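Local coordinates for fatty acid multifunctional protein (atmfp2) (Arabidopsis thaliana, PDB 2WTB) that catalyses the hydration of long-chain enoyl-CoAs and the NAD-dependent oxidation of 3-hydroxyacyl-CoAs in peroxisomal fatty acid beta-oxidation during seed germination, at residues A[107-112]-A[131-136]; A[62-67]-A[111-116]; A[512-517]-A[563-568]. All coordinates share one frame; numbering follows the deposited sequence.

Contacts 1 and 2 belong to the crotonase-like N-terminal part; contact 3 lies in the helical C-terminal domain of the dehydrogenase part, its centre about 56 Å from that of contact 1 and 54 Å from that of contact 2, on the other side of the chain's centre. Contacts 1 and 2 share Gly111 and Leu112 and grip strand 112-114 from its two flanks, chiefly through backbone N-H and C=O groups, with glycines where chains run close. Contact 3 joins a helix end to a helix start and works instead through one carboxylate and two hydroxyls. All three are partly buried, each combining buried apolar side chains with more open residues, but contact 3 lies farthest from the chain's centre.

Contact 1: A[107-112]-A[131-136]; sequences AAIDGL and PAAQLG
With chi1 of Ile109 at -61°, CG1 lies beside the backbone N and the short CG2 branch is turned to segment 131-136, where it meets Leu135 CD2 at 4.1 Å. Leu135 answers with CG anti to its carbonyl carbon (chi1 -36°), which swings CD2 back to Ile109, and the two side chains cross at a slant. The same Ile109 CG2 rests 4.3 Å from Ala133 CB, joining three apolar residues beside the backbone link. That link is centred on Gly111 O, which takes the N-H of Gln134 at 3.1 Å, the donor tilted 29° from the carbonyl plane. A CA-H...O contact adds to it, Ala133 CA standing 3.2 Å from Gly111 O. A second such contact runs the other way, from Leu112 CA to Gln134 O at 3.4 Å. Leu112 and Gln134 pair as a parallel beta bridge, their side chains on the same side of the sheet. Gly111, at positive phi, turns the chain from strand 105-109 of the large sheet into strand 112-114 of the small one; Asp110 OD1 accepts a weak bond from Gly111 N. Gln134 O is also the probable acceptor of Ala113 N. The chemistry is that of a backbone junction: one main-chain hydrogen bond and two CA-H...O contacts hold the single parallel bridge, and Ile109, Ala133 and Leu135 make apolar contacts between two sheets of the crotonase-like fold.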
# COMPACT_ATOMS: atom_id res chain seq x y z
N ALA A 107 -19.90 -24.05 -7.81
CA ALA A 107 -18.60 -23.43 -8.04
C ALA A 107 -17.48 -24.31 -7.49
O ALA A 107 -17.55 -24.80 -6.36
CB ALA A 107 -18.55 -22.04 -7.42
N ALA A 108 -16.45 -24.52 -8.31
CA ALA A 108 -15.27 -25.27 -7.89
C ALA A 108 -14.11 -24.30 -7.71
O ALA A 108 -13.51 -23.85 -8.69
CB ALA A 108 -14.93 -26.33 -8.92
N ILE A 109 -13.81 -23.97 -6.46
CA ILE A 109 -12.84 -22.92 -6.16
C ILE A 109 -11.45 -23.45 -5.81
O ILE A 109 -11.29 -24.33 -4.96
CB ILE A 109 -13.33 -22.01 -5.03
CG1 ILE A 109 -14.63 -21.31 -5.42
CG2 ILE A 109 -12.26 -20.98 -4.67
CD1 ILE A 109 -15.24 -20.47 -4.31
N ASP A 110 -10.44 -22.88 -6.47
CA ASP A 110 -9.05 -23.15 -6.15
C ASP A 110 -8.30 -21.82 -6.11
O ASP A 110 -8.69 -20.86 -6.77
CB ASP A 110 -8.44 -24.07 -7.21
CG ASP A 110 -7.09 -24.63 -6.79
OD1 ASP A 110 -6.69 -24.44 -5.63
OD2 ASP A 110 -6.44 -25.28 -7.64
N GLY A 111 -7.23 -21.77 -5.33
CA GLY A 111 -6.38 -20.59 -5.29
C GLY A 111 -7.04 -19.39 -4.64
O GLY A 111 -6.78 -19.09 -3.48
N LEU A 112 -7.88 -18.70 -5.40
CA LEU A 112 -8.57 -17.53 -4.88
C LEU A 112 -9.96 -17.31 -5.48
O LEU A 112 -10.29 -17.84 -6.54
CB LEU A 112 -7.73 -16.26 -5.07
CG LEU A 112 -7.13 -15.94 -6.45
CD1 LEU A 112 -8.18 -15.95 -7.55
CD2 LEU A 112 -6.43 -14.60 -6.41
N PRO A 131 -8.10 -26.38 -0.01
CA PRO A 131 -7.68 -26.07 1.36
C PRO A 131 -7.44 -24.59 1.69
O PRO A 131 -8.25 -24.01 2.41
CB PRO A 131 -6.39 -26.88 1.51
CG PRO A 131 -6.68 -28.11 0.70
CD PRO A 131 -7.56 -27.68 -0.45
N ALA A 132 -6.37 -24.00 1.19
CA ALA A 132 -6.00 -22.65 1.63
C ALA A 132 -6.42 -21.52 0.69
O ALA A 132 -5.77 -20.48 0.65
CB ALA A 132 -4.50 -22.58 1.91
N ALA A 133 -7.50 -21.73 -0.05
CA ALA A 133 -7.97 -20.71 -0.99
C ALA A 133 -8.41 -19.44 -0.26
O ALA A 133 -8.85 -19.50 0.89
CB ALA A 133 -9.10 -21.26 -1.84
N GLN A 134 -8.28 -18.30 -0.93
CA GLN A 134 -8.66 -17.02 -0.33
C GLN A 134 -9.99 -16.51 -0.86
O GLN A 134 -10.23 -16.51 -2.07
CB GLN A 134 -7.58 -15.96 -0.57
CG GLN A 134 -6.36 -16.13 0.31
CD GLN A 134 -5.44 -14.93 0.24
OE1 GLN A 134 -4.30 -14.98 0.71
NE2 GLN A 134 -5.93 -13.85 -0.35
N LEU A 135 -10.85 -16.08 0.05
CA LEU A 135 -12.18 -15.61 -0.29
C LEU A 135 -12.43 -14.28 0.39
O LEU A 135 -12.25 -14.16 1.60
CB LEU A 135 -13.22 -16.63 0.18
CG LEU A 135 -12.79 -18.09 0.07
CD1 LEU A 135 -13.66 -18.98 0.95
CD2 LEU A 135 -12.81 -18.57 -1.38
N GLY A 136 -12.84 -13.28 -0.38
CA GLY A 136 -13.09 -11.97 0.19
C GLY A 136 -13.59 -10.93 -0.80
O GLY A 136 -13.69 -11.20 -2.00

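Contact 2: A[62-67]-A[111-116]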
# COMPACT_ATOMS: atom_id res chain seq x y z
N GLY A 62 -5.54 -23.59 -11.63
CA GLY A 62 -5.69 -23.61 -10.18
C GLY A 62 -6.07 -22.30 -9.53
O GLY A 62 -5.59 -21.97 -8.44
N ARG A 63 -6.94 -21.54 -10.19
CA ARG A 63 -7.41 -20.26 -9.66
C ARG A 63 -8.81 -19.96 -10.18
O ARG A 63 -9.03 -19.93 -11.39
CB ARG A 63 -6.47 -19.12 -10.06
CG ARG A 63 -5.14 -19.13 -9.34
CD ARG A 63 -4.22 -18.07 -9.89
NE ARG A 63 -2.94 -18.04 -9.18
CZ ARG A 63 -1.85 -17.43 -9.63
NH1 ARG A 63 -1.88 -16.80 -10.80
NH2 ARG A 63 -0.73 -17.46 -8.92
N PHE A 64 -9.75 -19.74 -9.27
CA PHE A 64 -11.13 -19.48 -9.65
C PHE A 64 -11.28 -18.14 -10.37
O PHE A 64 -11.56 -18.10 -11.57
CB PHE A 64 -12.06 -19.55 -8.44
CG PHE A 64 -13.52 -19.59 -8.80
CD1 PHE A 64 -14.09 -20.75 -9.30
CD2 PHE A 64 -14.31 -18.46 -8.66
CE1 PHE A 64 -15.42 -20.79 -9.64
CE2 PHE A 64 -15.65 -18.50 -9.00
CZ PHE A 64 -16.21 -19.66 -9.49
N SER A 65 -11.08 -17.04 -9.64
CA SER A 65 -11.19 -15.70 -10.22
C SER A 65 -10.76 -14.63 -9.22
O SER A 65 -11.29 -14.55 -8.11
CB SER A 65 -12.62 -15.44 -10.69
OG SER A 65 -12.72 -14.18 -11.33
N GLY A 66 -9.82 -13.79 -9.64
CA GLY A 66 -9.21 -12.83 -8.74
C GLY A 66 -9.93 -11.50 -8.59
O GLY A 66 -9.55 -10.68 -7.76
N GLY A 67 -10.96 -11.28 -9.40
CA GLY A 67 -11.70 -10.03 -9.32
C GLY A 67 -12.15 -9.51 -10.67
O GLY A 67 -12.57 -10.29 -11.53
N GLY A 111 -7.23 -21.77 -5.33
CA GLY A 111 -6.38 -20.59 -5.29
C GLY A 111 -7.04 -19.39 -4.64
O GLY A 111 -6.78 -19.09 -3.48
N LEU A 112 -7.88 -18.70 -5.40
CA LEU A 112 -8.57 -17.53 -4.88
C LEU A 112 -9.96 -17.31 -5.48
O LEU A 112 -10.29 -17.84 -6.54
CB LEU A 112 -7.73 -16.26 -5.07
CG LEU A 112 -7.13 -15.94 -6.45
CD1 LEU A 112 -8.18 -15.95 -7.55
CD2 LEU A 112 -6.43 -14.60 -6.41
N ALA A 113 -10.76 -16.53 -4.76
CA ALA A 113 -12.06 -16.07 -5.23
C ALA A 113 -12.29 -14.72 -4.58
O ALA A 113 -12.83 -14.63 -3.48
CB ALA A 113 -13.15 -17.05 -4.83
N LEU A 114 -11.85 -13.66 -5.25
CA LEU A 114 -11.91 -12.31 -4.69
C LEU A 114 -12.84 -11.41 -5.50
O LEU A 114 -12.89 -11.50 -6.73
CB LEU A 114 -10.52 -11.69 -4.64
CG LEU A 114 -9.45 -12.48 -3.87
CD1 LEU A 114 -8.13 -11.74 -3.92
CD2 LEU A 114 -9.89 -12.71 -2.43
N GLY A 115 -13.57 -10.54 -4.81
CA GLY A 115 -14.46 -9.59 -5.46
C GLY A 115 -15.46 -10.27 -6.37
O GLY A 115 -16.12 -11.23 -5.96
N GLY A 116 -15.58 -9.78 -7.60
CA GLY A 116 -16.47 -10.37 -8.58
C GLY A 116 -16.32 -11.88 -8.65
O GLY A 116 -17.28 -12.60 -8.93
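Leu114 N donates to Ser65 O at 3.0 Å, the donor lying nearly along the C=O axis, and Ser65 N donates to Leu112 O at 3.3 Å. The second bond is the straighter at hydrogen, 168°, although its donor stands above the carbonyl plane. Leu112 O also has a weak bond from Phe64 N, so two successive N-H groups converge on it. Together the bonds make a single bridge between Ser65 and Ala113, with the two chains running in nearly the same direction, 26° apart. Ser65 OG turns elsewhere, to Asn29 O. Leu112 then folds its side chain over the loop: chi1 of 51° puts CG between the backbone N and the carbonyl carbon, and CD1 presses to 3.4 Å from Gly66 N, with CD2 beside Gly66 CA. Leu114 CB lies 3.4 Å from Gly66 O. Phe64 CD2 packs on Ala113 CB at 4.2 Å. Close approach is met by glycine: a CB on Gly111 would strike Gly62 O, and Gly67 CA comes within 3.2 Å of Leu114 O. Gly116 lies about 3 Å, between nearest atoms, from the side chain of the predicted nucleophile Glu119, and in crotonase relatives an N-H at its position forms part of the oxyanion hole, consistent with a similar role here. Strand 112-114 is flanked by this loop and by strand 134-136, Phe64 packs on Ala107 and Ile109 of strand 105-109, and Gly115 is the N-cap of helix 116-123.

Contact 3: A[512-517]-A[563-568]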
# COMPACT_ATOMS: atom_id res chain seq x y z
N LEU A 512 5.34 29.49 10.69
CA LEU A 512 4.00 29.96 11.00
C LEU A 512 3.84 30.17 12.50
O LEU A 512 3.23 31.14 12.95
CB LEU A 512 2.95 28.98 10.49
CG LEU A 512 2.81 28.84 8.97
CD1 LEU A 512 1.86 27.70 8.62
CD2 LEU A 512 2.33 30.15 8.36
N VAL A 513 4.41 29.25 13.27
CA VAL A 513 4.35 29.33 14.73
C VAL A 513 5.08 30.56 15.25
O VAL A 513 4.55 31.29 16.08
CB VAL A 513 4.92 28.06 15.39
CG1 VAL A 513 5.47 28.38 16.77
CG2 VAL A 513 3.85 26.99 15.48
N GLU A 514 6.29 30.78 14.75
CA GLU A 514 7.05 31.96 15.14
C GLU A 514 6.31 33.23 14.74
O GLU A 514 6.60 34.31 15.25
CB GLU A 514 8.45 31.94 14.52
CG GLU A 514 9.38 30.89 15.12
CD GLU A 514 10.84 31.25 14.97
OE1 GLU A 514 11.14 32.44 14.75
OE2 GLU A 514 11.69 30.34 15.08
N CYS A 515 5.35 33.08 13.84
CA CYS A 515 4.55 34.21 13.39
C CYS A 515 3.26 34.36 14.19
O CYS A 515 2.47 35.28 13.94
CB CYS A 515 4.24 34.09 11.89
SG CYS A 515 5.66 34.41 10.83
N GLY A 516 3.05 33.46 15.14
CA GLY A 516 1.91 33.55 16.03
C GLY A 516 0.92 32.40 15.92
O GLY A 516 0.10 32.19 16.81
N ALA A 517 1.00 31.65 14.82
CA ALA A 517 0.08 30.55 14.58
C ALA A 517 0.13 29.51 15.69
O ALA A 517 1.20 29.01 16.04
CB ALA A 517 0.36 29.91 13.22
N TYR A 563 14.46 27.27 6.63
CA TYR A 563 14.33 28.11 7.81
C TYR A 563 14.73 27.35 9.07
O TYR A 563 14.04 26.41 9.49
CB TYR A 563 12.91 28.64 7.96
CG TYR A 563 12.73 29.55 9.15
CD1 TYR A 563 13.16 30.87 9.11
CD2 TYR A 563 12.15 29.09 10.32
CE1 TYR A 563 13.00 31.70 10.20
CE2 TYR A 563 11.99 29.91 11.42
CZ TYR A 563 12.42 31.22 11.35
OH TYR A 563 12.26 32.05 12.44
N LYS A 564 15.85 27.75 9.67
CA LYS A 564 16.34 27.12 10.89
C LYS A 564 15.69 27.73 12.13
O LYS A 564 16.21 28.68 12.71
CB LYS A 564 17.86 27.24 10.98
N SER A 565 14.55 27.17 12.52
CA SER A 565 13.85 27.64 13.71
C SER A 565 14.58 27.20 14.97
O SER A 565 14.86 26.01 15.17
CB SER A 565 12.41 27.11 13.72
OG SER A 565 11.72 27.55 14.87
N MET A 566 14.89 28.16 15.83
CA MET A 566 15.64 27.88 17.05
C MET A 566 14.75 27.26 18.12
O MET A 566 15.20 26.98 19.23
CB MET A 566 16.28 29.17 17.58
CG MET A 566 17.53 28.94 18.41
SD MET A 566 18.89 28.28 17.43
CE MET A 566 19.18 29.62 16.28
N ILE A 567 13.48 27.03 17.77
CA ILE A 567 12.52 26.46 18.72
C ILE A 567 12.99 25.14 19.32
O ILE A 567 13.13 25.02 20.53
CB ILE A 567 11.13 26.26 18.06
CG1 ILE A 567 10.52 27.61 17.68
CG2 ILE A 567 10.20 25.51 19.01
CD1 ILE A 567 9.15 27.51 17.07
N ILE A 568 13.24 24.16 18.46
CA ILE A 568 13.68 22.84 18.92
C ILE A 568 14.96 22.90 19.77
O ILE A 568 14.98 22.38 20.88
CB ILE A 568 13.87 21.85 17.75
CG1 ILE A 568 12.51 21.41 17.21
CG2 ILE A 568 14.67 20.64 18.21
CD1 ILE A 568 12.60 20.33 16.16
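Glu514 reaches from the last turn of helix 498-514, closed by a Schellman motif at Gly516, to Tyr563 and Ser565, just ahead of helix 567-572; both helices belong to the all-helical C-terminal domain of the dehydrogenase family. Its chain is extended beyond CG, which carries the carboxylate across to both hydroxyls. Tyr563 OH donates to Glu514 OE1 at 2.6 Å, coming from above the carboxylate plane. The carboxylate and the ring stand 70° apart, with Glu514 CD at the ring's edge and in its plane. Ser565 OG donates to Glu514 OE2 at 2.8 Å, on the anti lone pair, so each carboxylate oxygen has its own hydroxyl. Such donors would be expected to favour the charged form of Glu514. Swapping in an alanine at Glu514 would probably leave Tyr563 OH and Ser565 OG without their shared acceptor and take the Glu514 CG contact from Ile567 CD1. The methylene part of Glu514 slides past Ile567 in the opposite direction, Glu514 CG 3.9 Å from Ile567 CD1, while Val513 CG1 meets the same CD1 at 3.8 Å on a slanting approach. Gln507, farther back on helix 498-514, takes the backbone N-H of Tyr563 and ties the loop on a second time. From its place anti to the backbone N, Ser565 OG meets both Glu514 OE2 and Ile567 N, whose weak bond to Ser565 OG at 3.4 Å caps the next helix.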